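Local coordinates for 3-oxoacyl-[acyl-carrier-protein] synthase, mitochondrial (Arabidopsis thaliana, PDB 2IX4) that catalyses the condensation steps of mitochondrial fatty acid synthesis, extending an acyl chain by two carbons taken from malonyl-ACP, at residues G123-V131 / S208-F218; A343-S351 / F394-T402. All blocks are in the same frame, centred on the assembly; numbering follows the deposited sequence.

Interaction 1 of 2, residues G123-V131 / S208-F218. With 6NA (hexanoic acid), chain C.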
ATOM      1  N   GLY A 123       6.446  -3.475  -2.199  1.00 27.13           N
ATOM      2  CA  GLY A 123       5.713  -4.620  -1.673  1.00 27.82           C
ATOM      3  C   GLY A 123       5.986  -4.935  -0.215  1.00 28.25           C
ATOM      4  O   GLY A 123       5.051  -5.170   0.554  1.00 28.44           O
ATOM      5  N   ILE A 124       7.264  -4.953   0.164  1.00 28.69           N
ATOM      6  CA  ILE A 124       7.664  -5.335   1.526  1.00 29.17           C
ATOM      7  C   ILE A 124       8.483  -4.256   2.243  1.00 29.13           C
ATOM      8  O   ILE A 124       8.440  -4.155   3.468  1.00 29.32           O
ATOM      9  CB  ILE A 124       8.445  -6.678   1.571  1.00 29.23           C
ATOM     10  CG1 ILE A 124       7.918  -7.666   0.525  1.00 29.92           C
ATOM     11  CG2 ILE A 124       8.340  -7.299   2.965  1.00 29.77           C
ATOM     12  CD1 ILE A 124       8.808  -8.892   0.306  1.00 30.36           C
ATOM     13  N   GLY A 125       9.229  -3.458   1.485  1.00 29.15           N
ATOM     14  CA  GLY A 125      10.015  -2.373   2.069  1.00 29.08           C
ATOM     15  C   GLY A 125      11.464  -2.750   2.284  1.00 28.93           C
ATOM     16  O   GLY A 125      12.177  -3.069   1.331  1.00 29.19           O
ATOM     17  N   SER A 126      11.904  -2.719   3.540  1.00 28.55           N
ATOM     18  CA  SER A 126      13.300  -3.000   3.863  1.00 27.92           C
ATOM     19  C   SER A 126      13.437  -3.958   5.047  1.00 27.54           C
ATOM     20  O   SER A 126      13.643  -3.532   6.187  1.00 27.58           O
ATOM     21  CB  SER A 126      14.061  -1.695   4.111  1.00 27.90           C
ATOM     22  OG  SER A 126      15.458  -1.928   4.156  1.00 28.05           O
ATOM     23  N   ILE A 127      13.320  -5.253   4.761  1.00 27.00           N
ATOM     24  CA  ILE A 127      13.466  -6.300   5.774  1.00 26.50           C
ATOM     25  C   ILE A 127      14.854  -6.292   6.426  1.00 26.09           C
ATOM     26  O   ILE A 127      14.970  -6.514   7.630  1.00 25.97           O
ATOM     27  CB  ILE A 127      13.134  -7.714   5.210  1.00 26.63           C
ATOM     28  CG1 ILE A 127      11.660  -7.787   4.785  1.00 27.03           C
ATOM     29  CG2 ILE A 127      13.443  -8.801   6.242  1.00 26.31           C
ATOM     30  CD1 ILE A 127      11.175  -9.179   4.374  1.00 28.58           C
ATOM     31  N   CYS A 128      15.894  -6.025   5.634  1.00 25.60           N
ATOM     32  CA  CYS A 128      17.271  -6.025   6.140  1.00 25.28           C
ATOM     33  C   CYS A 128      17.501  -4.956   7.209  1.00 24.61           C
ATOM     34  O   CYS A 128      18.275  -5.165   8.147  1.00 24.68           O
ATOM     35  CB  CYS A 128      18.283  -5.879   4.998  1.00 25.37           C
ATOM     36  SG  CYS A 128      18.209  -4.310   4.106  1.00 27.38           S
ATOM     37  N   ASP A 129      16.826  -3.816   7.065  1.00 23.90           N
ATOM     38  CA  ASP A 129      16.878  -2.752   8.063  1.00 23.03           C
ATOM     39  C   ASP A 129      16.171  -3.145   9.358  1.00 22.40           C
ATOM     40  O   ASP A 129      16.626  -2.790  10.446  1.00 22.20           O
ATOM     41  CB  ASP A 129      16.285  -1.458   7.505  1.00 23.32           C
ATOM     42  CG  ASP A 129      17.249  -0.724   6.593  1.00 24.05           C
ATOM     43  OD1 ASP A 129      18.426  -0.548   6.978  1.00 25.69           O
ATOM     44  OD2 ASP A 129      16.829  -0.310   5.495  1.00 24.96           O
ATOM     45  N   ILE A 130      15.063  -3.877   9.237  1.00 21.51           N
ATOM     46  CA  ILE A 130      14.343  -4.375  10.413  1.00 20.88           C
ATOM     47  C   ILE A 130      15.146  -5.472  11.119  1.00 20.53           C
ATOM     48  O   ILE A 130      15.118  -5.574  12.345  1.00 20.42           O
ATOM     49  CB  ILE A 130      12.914  -4.868  10.061  1.00 20.75           C
ATOM     50  CG1 ILE A 130      12.128  -3.754   9.359  1.00 20.49           C
ATOM     51  CG2 ILE A 130      12.166  -5.332  11.324  1.00 20.73           C
ATOM     52  CD1 ILE A 130      10.851  -4.219   8.667  1.00 20.02           C
ATOM     53  N   VAL A 131      15.865  -6.278  10.339  1.00 20.34           N
ATOM     54  CA  VAL A 131      16.738  -7.324  10.881  1.00 20.02           C
ATOM     55  C   VAL A 131      17.883  -6.717  11.703  1.00 20.04           C
ATOM     56  O   VAL A 131      18.182  -7.186  12.808  1.00 19.82           O
ATOM     57  CB  VAL A 131      17.276  -8.264   9.757  1.00 19.99           C
ATOM     58  CG1 VAL A 131      18.450  -9.106  10.246  1.00 19.35           C
ATOM     59  CG2 VAL A 131      16.159  -9.170   9.246  1.00 19.48           C
ATOM     60  N   SER A 208      13.564  -3.982  -3.235  1.00 23.98           N
ATOM     61  CA  SER A 208      14.925  -4.414  -2.982  1.00 23.96           C
ATOM     62  C   SER A 208      14.877  -5.345  -1.793  1.00 23.74           C
ATOM     63  O   SER A 208      15.167  -4.953  -0.662  1.00 23.91           O
ATOM     64  CB  SER A 208      15.833  -3.229  -2.699  1.00 24.02           C
ATOM     65  OG  SER A 208      17.179  -3.659  -2.659  1.00 25.41           O
ATOM     66  N   SER A 209      14.490  -6.582  -2.059  1.00 23.55           N
ATOM     67  CA  SER A 209      14.235  -7.540  -1.001  1.00 23.45           C
ATOM     68  C   SER A 209      15.095  -8.798  -1.139  1.00 23.25           C
ATOM     69  O   SER A 209      14.659  -9.894  -0.791  1.00 23.36           O
ATOM     70  CB  SER A 209      12.742  -7.888  -0.971  1.00 23.39           C
ATOM     71  OG  SER A 209      12.333  -8.237   0.339  1.00 24.50           O
ATOM     72  N   ILE A 210      16.320  -8.644  -1.645  1.00 22.97           N
ATOM     73  CA  ILE A 210      17.266  -9.762  -1.661  1.00 22.67           C
ATOM     74  C   ILE A 210      18.163  -9.691  -0.428  1.00 22.48           C
ATOM     75  O   ILE A 210      19.133  -8.934  -0.387  1.00 22.36           O
ATOM     76  CB  ILE A 210      18.111  -9.854  -2.965  1.00 22.78           C
ATOM     77  CG1 ILE A 210      17.210  -9.847  -4.206  1.00 22.48           C
ATOM     78  CG2 ILE A 210      18.981 -11.122  -2.938  1.00 22.53           C
ATOM     79  CD1 ILE A 210      17.961  -9.772  -5.522  1.00 22.72           C
ATOM     80  N   ASP A 211      17.806 -10.486   0.576  1.00 22.19           N
ATOM     81  CA  ASP A 211      18.505 -10.523   1.853  1.00 22.07           C
ATOM     82  C   ASP A 211      18.161 -11.821   2.567  1.00 21.82           C
ATOM     83  O   ASP A 211      17.236 -12.528   2.159  1.00 21.44           O
ATOM     84  CB  ASP A 211      18.123  -9.314   2.723  1.00 22.34           C
ATOM     85  CG  ASP A 211      16.616  -9.129   2.846  1.00 23.16           C
ATOM     86  OD1 ASP A 211      15.953  -9.929   3.543  1.00 23.82           O
ATOM     87  OD2 ASP A 211      16.094  -8.170   2.248  1.00 24.68           O
ATOM     88  N   ALA A 212      18.895 -12.109   3.638  1.00 21.50           N
ATOM     89  CA  ALA A 212      18.791 -13.377   4.362  1.00 21.42           C
ATOM     90  C   ALA A 212      17.361 -13.801   4.685  1.00 21.45           C
ATOM     91  O   ALA A 212      16.935 -14.897   4.313  1.00 21.39           O
ATOM     92  CB  ALA A 212      19.616 -13.316   5.633  1.00 21.30           C
ATOM     93  N   LEU A 213      16.625 -12.928   5.369  1.00 21.51           N
ATOM     94  CA  LEU A 213      15.293 -13.274   5.855  1.00 21.64           C
ATOM     95  C   LEU A 213      14.248 -13.354   4.744  1.00 21.49           C
ATOM     96  O   LEU A 213      13.331 -14.173   4.813  1.00 21.45           O
ATOM     97  CB  LEU A 213      14.847 -12.317   6.966  1.00 21.62           C
ATOM     98  CG  LEU A 213      13.709 -12.804   7.866  1.00 22.17           C
ATOM     99  CD1 LEU A 213      13.970 -14.227   8.388  1.00 21.98           C
ATOM    100  CD2 LEU A 213      13.477 -11.828   9.020  1.00 21.91           C
ATOM    101  N   SER A 214      14.389 -12.504   3.728  1.00 21.34           N
ATOM    102  CA  SER A 214      13.498 -12.538   2.567  1.00 21.33           C
ATOM    103  C   SER A 214      13.626 -13.850   1.803  1.00 21.04           C
ATOM    104  O   SER A 214      12.618 -14.494   1.497  1.00 21.27           O
ATOM    105  CB  SER A 214      13.789 -11.372   1.628  1.00 21.41           C
ATOM    106  OG  SER A 214      13.517 -10.136   2.259  1.00 22.63           O
ATOM    107  N   VAL A 215      14.866 -14.238   1.508  1.00 20.62           N
ATOM    108  CA  VAL A 215      15.153 -15.502   0.832  1.00 20.28           C
ATOM    109  C   VAL A 215      14.681 -16.685   1.679  1.00 20.32           C
ATOM    110  O   VAL A 215      13.989 -17.564   1.169  1.00 20.44           O
ATOM    111  CB  VAL A 215      16.657 -15.638   0.457  1.00 20.24           C
ATOM    112  CG1 VAL A 215      16.942 -16.989  -0.173  1.00 19.70           C
ATOM    113  CG2 VAL A 215      17.078 -14.525  -0.504  1.00 19.59           C
ATOM    114  N   ALA A 216      15.030 -16.686   2.968  1.00 20.31           N
ATOM    115  CA  ALA A 216      14.610 -17.748   3.892  1.00 20.61           C
ATOM    116  C   ALA A 216      13.094 -17.822   4.039  1.00 20.84           C
ATOM    117  O   ALA A 216      12.527 -18.912   4.149  1.00 21.04           O
ATOM    118  CB  ALA A 216      15.259 -17.565   5.254  1.00 20.41           C
ATOM    119  N   GLY A 217      12.447 -16.658   4.050  1.00 21.22           N
ATOM    120  CA  GLY A 217      10.994 -16.565   4.172  1.00 21.85           C
ATOM    121  C   GLY A 217      10.272 -17.150   2.973  1.00 22.35           C
ATOM    122  O   GLY A 217       9.382 -17.981   3.127  1.00 22.19           O
ATOM    123  N   PHE A 218      10.657 -16.714   1.775  1.00 22.83           N
ATOM    124  CA  PHE A 218      10.084 -17.253   0.540  1.00 23.54           C
ATOM    125  C   PHE A 218      10.435 -18.725   0.297  1.00 24.16           C
ATOM    126  O   PHE A 218       9.651 -19.456  -0.315  1.00 24.43           O
ATOM    127  CB  PHE A 218      10.480 -16.404  -0.669  1.00 23.34           C
ATOM    128  CG  PHE A 218       9.673 -15.144  -0.822  1.00 23.54           C
ATOM    129  CD1 PHE A 218       8.325 -15.199  -1.176  1.00 23.92           C
ATOM    130  CD2 PHE A 218      10.262 -13.900  -0.630  1.00 23.98           C
ATOM    131  CE1 PHE A 218       7.578 -14.032  -1.327  1.00 23.91           C
ATOM    132  CE2 PHE A 218       9.528 -12.726  -0.779  1.00 23.80           C
ATOM    133  CZ  PHE A 218       8.182 -12.796  -1.127  1.00 23.88           C
TER
HETATM  134  CA  6NA C1462       4.811 -12.441  -3.221  1.00 26.72           C
HETATM  135  C   6NA C1462       4.075 -11.827  -4.389  1.00 26.52           C
HETATM  136  O   6NA C1462       2.857 -11.875  -4.449  1.00 25.73           O
HETATM  137  CB  6NA C1462       4.791 -11.466  -2.050  1.00 26.98           C
HETATM  138  CG  6NA C1462       5.921 -10.446  -2.160  1.00 27.55           C
HETATM  139  CD  6NA C1462       5.416  -9.040  -1.886  1.00 27.91           C
HETATM  140  C6  6NA C1462       6.119  -8.032  -2.765  1.00 27.95           C
HETATM  141  O   HOH W   1      11.780  -3.790  -1.120  1.00 20.91           O
HETATM  142  O   HOH W   2      13.130  -5.759   1.998  1.00 25.89           O
HETATM  143  O   HOH W   3      15.009  -1.811   0.159  1.00 26.32           O
HETATM  144  O   HOH W   4      15.758  -5.645   2.374  1.00 31.13           O
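C128 and D211 bring their CA atoms nearest to one another, 6.3 Å apart, where helices 127-131 and 212-218 start out at 110° to one another with their axes 9.6 Å apart at the nearest. I127 fills the angle between them. Its CG1 branch lies anti to the carbonyl carbon (chi1 -64°), which carries CD1 to within 3.3 Å of S214 OG, while CG2 packs on L213 CB at 3.9 Å and crosses that side chain at about a right angle. One turn on, V131 CG2 reaches L213 CD2 and extends the apolar strip. D211 is the N-cap of its helix: OD1 takes both S214 N and S214 OG from the same face of the carboxylate, on the anti and syn sides respectively, and this double grip fixes the carboxylate beside I127 and C128.

Both loops follow parallel neighbours in the central sheet of this thiolase-like fold, strands 116-122 and 200-207, and so run side by side before their helices. No direct hydrogen bond joins them; water does the work instead. One molecule accepts from S208 N and donates to G125 O at 2.6 Å. Another accepts from I127 N and lies within hydrogen-bonding distance of G125 O and S209 OG, and a third accepts from C128 N and lies close to D211 OD2.

At the other end the contact borders the acyl pocket. I124 CD1 sits at the edge of the F218 ring, 4.0 Å from CE2, and hexanoic acid comes in near the plane of the same ring, its CG 3.4 Å from F218 CZ. G123 CA meets C6, the methyl end of the hexanoic acid, at 3.6 Å, and I150 of the second subunit also packs on F218.

Interaction 2 of 2, residues A343-S351 / F394-T402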
ATOM      1  N   ALA A 343      -6.144 -17.550 -29.183  1.00 28.88           N
ATOM      2  CA  ALA A 343      -4.958 -18.103 -28.533  1.00 28.95           C
ATOM      3  C   ALA A 343      -4.590 -19.492 -29.055  1.00 29.05           C
ATOM      4  O   ALA A 343      -3.415 -19.766 -29.313  1.00 29.08           O
ATOM      5  CB  ALA A 343      -5.152 -18.142 -27.024  1.00 29.02           C
ATOM      6  N   THR A 344      -5.595 -20.357 -29.203  1.00 28.97           N
ATOM      7  CA  THR A 344      -5.378 -21.755 -29.596  1.00 29.02           C
ATOM      8  C   THR A 344      -4.976 -21.930 -31.062  1.00 28.90           C
ATOM      9  O   THR A 344      -4.473 -22.989 -31.443  1.00 29.07           O
ATOM     10  CB  THR A 344      -6.611 -22.643 -29.296  1.00 28.99           C
ATOM     11  OG1 THR A 344      -7.743 -22.164 -30.030  1.00 29.18           O
ATOM     12  CG2 THR A 344      -6.932 -22.644 -27.802  1.00 29.29           C
ATOM     13  N   SER A 345      -5.205 -20.901 -31.878  1.00 28.69           N
ATOM     14  CA  SER A 345      -4.807 -20.920 -33.288  1.00 28.30           C
ATOM     15  C   SER A 345      -3.354 -20.478 -33.471  1.00 28.04           C
ATOM     16  O   SER A 345      -2.776 -20.656 -34.545  1.00 28.17           O
ATOM     17  CB  SER A 345      -5.733 -20.034 -34.127  1.00 28.37           C
ATOM     18  OG  SER A 345      -5.570 -18.662 -33.800  1.00 28.18           O
ATOM     19  N   GLY A 346      -2.777 -19.899 -32.422  1.00 27.64           N
ATOM     20  CA  GLY A 346      -1.403 -19.414 -32.459  1.00 27.11           C
ATOM     21  C   GLY A 346      -1.278 -17.960 -32.875  1.00 26.73           C
ATOM     22  O   GLY A 346      -0.167 -17.449 -33.027  1.00 26.85           O
ATOM     23  N   THR A 347      -2.420 -17.296 -33.056  1.00 26.21           N
ATOM     24  CA  THR A 347      -2.457 -15.886 -33.448  1.00 25.70           C
ATOM     25  C   THR A 347      -1.956 -14.975 -32.324  1.00 25.37           C
ATOM     26  O   THR A 347      -1.196 -14.037 -32.575  1.00 25.44           O
ATOM     27  CB  THR A 347      -3.875 -15.448 -33.887  1.00 25.76           C
ATOM     28  OG1 THR A 347      -4.376 -16.357 -34.876  1.00 25.89           O
ATOM     29  CG2 THR A 347      -3.856 -14.036 -34.469  1.00 25.70           C
ATOM     30  N   LEU A 348      -2.383 -15.255 -31.093  1.00 24.78           N
ATOM     31  CA  LEU A 348      -1.967 -14.464 -29.937  1.00 24.21           C
ATOM     32  C   LEU A 348      -0.506 -14.720 -29.577  1.00 23.73           C
ATOM     33  O   LEU A 348      -0.092 -15.871 -29.399  1.00 23.75           O
ATOM     34  CB  LEU A 348      -2.868 -14.742 -28.721  1.00 24.18           C
ATOM     35  CG  LEU A 348      -2.505 -14.074 -27.385  1.00 24.09           C
ATOM     36  CD1 LEU A 348      -2.803 -12.573 -27.390  1.00 23.84           C
ATOM     37  CD2 LEU A 348      -3.220 -14.753 -26.229  1.00 23.82           C
ATOM     38  N   ALA A 349       0.263 -13.639 -29.481  1.00 23.07           N
ATOM     39  CA  ALA A 349       1.634 -13.703 -28.992  1.00 22.43           C
ATOM     40  C   ALA A 349       1.634 -13.479 -27.489  1.00 21.97           C
ATOM     41  O   ALA A 349       1.032 -12.525 -27.000  1.00 21.71           O
ATOM     42  CB  ALA A 349       2.501 -12.659 -29.683  1.00 22.41           C
ATOM     43  N   PHE A 350       2.294 -14.370 -26.756  1.00 21.43           N
ATOM     44  CA  PHE A 350       2.454 -14.189 -25.319  1.00 21.05           C
ATOM     45  C   PHE A 350       3.775 -14.746 -24.808  1.00 20.92           C
ATOM     46  O   PHE A 350       4.302 -15.719 -25.345  1.00 20.92           O
ATOM     47  CB  PHE A 350       1.258 -14.756 -24.536  1.00 20.93           C
ATOM     48  CG  PHE A 350       1.134 -16.246 -24.601  1.00 20.60           C
ATOM     49  CD1 PHE A 350       1.611 -17.039 -23.565  1.00 20.47           C
ATOM     50  CD2 PHE A 350       0.521 -16.861 -25.689  1.00 20.73           C
ATOM     51  CE1 PHE A 350       1.491 -18.422 -23.615  1.00 20.10           C
ATOM     52  CE2 PHE A 350       0.397 -18.246 -25.751  1.00 20.34           C
ATOM     53  CZ  PHE A 350       0.884 -19.026 -24.712  1.00 20.34           C
ATOM     54  N   SER A 351       4.307 -14.098 -23.775  1.00 20.77           N
ATOM     55  CA  SER A 351       5.552 -14.517 -23.149  1.00 20.59           C
ATOM     56  C   SER A 351       5.601 -14.039 -21.709  1.00 20.37           C
ATOM     57  O   SER A 351       4.852 -13.140 -21.322  1.00 20.62           O
ATOM     58  CB  SER A 351       6.753 -13.957 -23.918  1.00 20.58           C
ATOM     59  OG  SER A 351       6.757 -12.539 -23.900  1.00 21.01           O
ATOM     60  N   PHE A 394       0.335 -26.647 -23.606  1.00 27.23           N
ATOM     61  CA  PHE A 394       0.716 -26.034 -24.871  1.00 27.59           C
ATOM     62  C   PHE A 394       0.856 -27.052 -25.996  1.00 28.05           C
ATOM     63  O   PHE A 394       1.195 -28.216 -25.762  1.00 28.23           O
ATOM     64  CB  PHE A 394       2.018 -25.247 -24.711  1.00 27.34           C
ATOM     65  CG  PHE A 394       1.944 -24.149 -23.687  1.00 26.93           C
ATOM     66  CD1 PHE A 394       2.723 -24.203 -22.537  1.00 26.51           C
ATOM     67  CD2 PHE A 394       1.093 -23.062 -23.869  1.00 26.40           C
ATOM     68  CE1 PHE A 394       2.658 -23.188 -21.588  1.00 26.14           C
ATOM     69  CE2 PHE A 394       1.019 -22.047 -22.924  1.00 25.93           C
ATOM     70  CZ  PHE A 394       1.806 -22.108 -21.784  1.00 25.88           C
ATOM     71  N   ASP A 395       0.580 -26.603 -27.216  1.00 28.58           N
ATOM     72  CA  ASP A 395       0.774 -27.420 -28.410  1.00 29.09           C
ATOM     73  C   ASP A 395       1.454 -26.602 -29.507  1.00 29.34           C
ATOM     74  O   ASP A 395       1.872 -25.466 -29.270  1.00 29.60           O
ATOM     75  CB  ASP A 395      -0.554 -28.030 -28.893  1.00 29.15           C
ATOM     76  CG  ASP A 395      -1.590 -26.981 -29.299  1.00 29.52           C
ATOM     77  OD1 ASP A 395      -1.220 -25.865 -29.723  1.00 29.52           O
ATOM     78  OD2 ASP A 395      -2.796 -27.291 -29.209  1.00 30.53           O
ATOM     79  N   LYS A 396       1.549 -27.179 -30.701  1.00 29.53           N
ATOM     80  CA  LYS A 396       2.192 -26.530 -31.848  1.00 29.73           C
ATOM     81  C   LYS A 396       1.738 -25.085 -32.088  1.00 29.43           C
ATOM     82  O   LYS A 396       2.548 -24.227 -32.446  1.00 29.58           O
ATOM     83  CB  LYS A 396       2.016 -27.383 -33.114  1.00 29.96           C
ATOM     84  CG  LYS A 396       0.604 -27.934 -33.338  1.00 31.03           C
ATOM     85  CD  LYS A 396       0.649 -29.261 -34.089  1.00 32.74           C
ATOM     86  CE  LYS A 396      -0.701 -29.616 -34.701  1.00 33.85           C
ATOM     87  NZ  LYS A 396      -0.990 -28.817 -35.931  1.00 34.69           N
ATOM     88  N   ARG A 397       0.452 -24.822 -31.863  1.00 29.07           N
ATOM     89  CA  ARG A 397      -0.127 -23.498 -32.086  1.00 28.66           C
ATOM     90  C   ARG A 397      -0.158 -22.642 -30.813  1.00 27.95           C
ATOM     91  O   ARG A 397       0.404 -21.544 -30.784  1.00 27.88           O
ATOM     92  CB  ARG A 397      -1.527 -23.626 -32.697  1.00 28.96           C
ATOM     93  CG  ARG A 397      -1.522 -24.021 -34.170  1.00 30.03           C
ATOM     94  CD  ARG A 397      -2.868 -24.564 -34.625  1.00 32.15           C
ATOM     95  NE  ARG A 397      -3.117 -25.915 -34.118  1.00 33.70           N
ATOM     96  CZ  ARG A 397      -4.095 -26.243 -33.276  1.00 34.69           C
ATOM     97  NH1 ARG A 397      -4.948 -25.323 -32.838  1.00 35.12           N
ATOM     98  NH2 ARG A 397      -4.229 -27.503 -32.877  1.00 34.92           N
ATOM     99  N   PHE A 398      -0.816 -23.150 -29.772  1.00 26.94           N
ATOM    100  CA  PHE A 398      -0.899 -22.456 -28.487  1.00 25.97           C
ATOM    101  C   PHE A 398       0.405 -22.640 -27.710  1.00 25.22           C
ATOM    102  O   PHE A 398       0.619 -23.674 -27.080  1.00 24.93           O
ATOM    103  CB  PHE A 398      -2.110 -22.957 -27.687  1.00 25.99           C
ATOM    104  CG  PHE A 398      -2.302 -22.267 -26.367  1.00 25.96           C
ATOM    105  CD1 PHE A 398      -2.349 -20.877 -26.288  1.00 25.85           C
ATOM    106  CD2 PHE A 398      -2.454 -23.008 -25.201  1.00 26.06           C
ATOM    107  CE1 PHE A 398      -2.530 -20.238 -25.068  1.00 25.88           C
ATOM    108  CE2 PHE A 398      -2.634 -22.380 -23.978  1.00 25.83           C
ATOM    109  CZ  PHE A 398      -2.674 -20.992 -23.910  1.00 26.12           C
ATOM    110  N   MET A 399       1.268 -21.627 -27.769  1.00 24.43           N
ATOM    111  CA  MET A 399       2.655 -21.743 -27.318  1.00 23.78           C
ATOM    112  C   MET A 399       3.243 -20.366 -27.000  1.00 23.14           C
ATOM    113  O   MET A 399       3.082 -19.434 -27.789  1.00 22.86           O
ATOM    114  CB  MET A 399       3.485 -22.427 -28.417  1.00 23.93           C
ATOM    115  CG  MET A 399       4.936 -22.737 -28.070  1.00 24.36           C
ATOM    116  SD  MET A 399       5.127 -24.032 -26.826  1.00 26.13           S
ATOM    117  CE  MET A 399       4.665 -25.505 -27.731  1.00 25.74           C
ATOM    118  N   PRO A 400       3.927 -20.230 -25.843  1.00 22.59           N
ATOM    119  CA  PRO A 400       4.598 -18.965 -25.540  1.00 22.33           C
ATOM    120  C   PRO A 400       5.792 -18.723 -26.460  1.00 22.11           C
ATOM    121  O   PRO A 400       6.389 -19.682 -26.953  1.00 21.95           O
ATOM    122  CB  PRO A 400       5.071 -19.152 -24.097  1.00 22.23           C
ATOM    123  CG  PRO A 400       5.208 -20.628 -23.930  1.00 22.43           C
ATOM    124  CD  PRO A 400       4.109 -21.220 -24.763  1.00 22.50           C
ATOM    125  N   LEU A 401       6.128 -17.454 -26.679  1.00 21.97           N
ATOM    126  CA  LEU A 401       7.255 -17.082 -27.532  1.00 21.95           C
ATOM    127  C   LEU A 401       8.573 -17.510 -26.905  1.00 22.04           C
ATOM    128  O   LEU A 401       8.792 -17.300 -25.714  1.00 22.00           O
ATOM    129  CB  LEU A 401       7.280 -15.570 -27.785  1.00 21.87           C
ATOM    130  CG  LEU A 401       6.085 -14.870 -28.442  1.00 22.11           C
ATOM    131  CD1 LEU A 401       6.371 -13.380 -28.564  1.00 21.95           C
ATOM    132  CD2 LEU A 401       5.738 -15.457 -29.804  1.00 21.96           C
ATOM    133  N   THR A 402       9.443 -18.109 -27.715  1.00 22.33           N
ATOM    134  CA  THR A 402      10.756 -18.562 -27.248  1.00 22.61           C
ATOM    135  C   THR A 402      11.891 -17.805 -27.939  1.00 22.74           C
ATOM    136  O   THR A 402      13.065 -17.995 -27.614  1.00 22.86           O
ATOM    137  CB  THR A 402      10.942 -20.084 -27.425  1.00 22.61           C
ATOM    138  OG1 THR A 402      10.756 -20.435 -28.799  1.00 23.27           O
ATOM    139  CG2 THR A 402       9.937 -20.857 -26.569  1.00 22.66           C
TER
HETATM  140  O   HOH W   5       2.093 -19.618 -31.643  1.00 34.40           O
HETATM  141  O   HOH W   6       2.852 -16.800 -28.382  1.00 20.36           O
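P400 covers one face of the F350 ring with its CA, 3.9 Å from the centroid, a CH-pi contact. F350 belongs to strand 349-351, an edge of the C-terminal half of the thiolase-like core paired with strand 316-318, and the loop 394-402 runs along it. With CG between the backbone N and the carbonyl carbon (chi1 67°), the F350 ring enters an aromatic cluster with F394 and F398. F394 comes from the opposite direction and puts CE2 at the edge of the F350 ring, 3.5 Å from CZ, with the planes inclined at 33°. F398 crosses at about a right angle as a side chain and brings CE1 to 3.6 Å from F350 CE2. P400 also serves F394, setting CD over the centre of that ring, so the proline touches faces of two phenylalanines.

F398 CE1 also packs against A343 CB. At the exposed rim R397, bent at chi3, lays CG against S345 O and brings NH1 to 2.8 Å from T344 O. Its loop is shaped by an Asx motif, in which D395 OD1 accepts from R397 N and F398 N.

A water takes F350 N and donates to L348 O and M399 O. Beyond it the backbones join directly: L401 N gives F350 O a hydrogen bond of 2.9 Å, 166° at the hydrogen and nearly along the C=O axis.

Interactions 1 and 2 lie on opposite sides of the chain's centre, with centres 36 Å apart and nearest atoms about 20 Å apart, and the first closes along the chain before the second opens. Interaction 1 supplies three of the ten residues around hexanoic acid: the F218 side chain is about 6 Å from that of C179 and about 7 Å from that of H359, both predicted active-site residues. Interaction 2 is more remote. The F350 side chain lies about 11 Å from that of H320, the third predicted active-site residue, and the S351 side chain about 9 Å from the potassium ion. Only interaction 1 is touched by the second subunit.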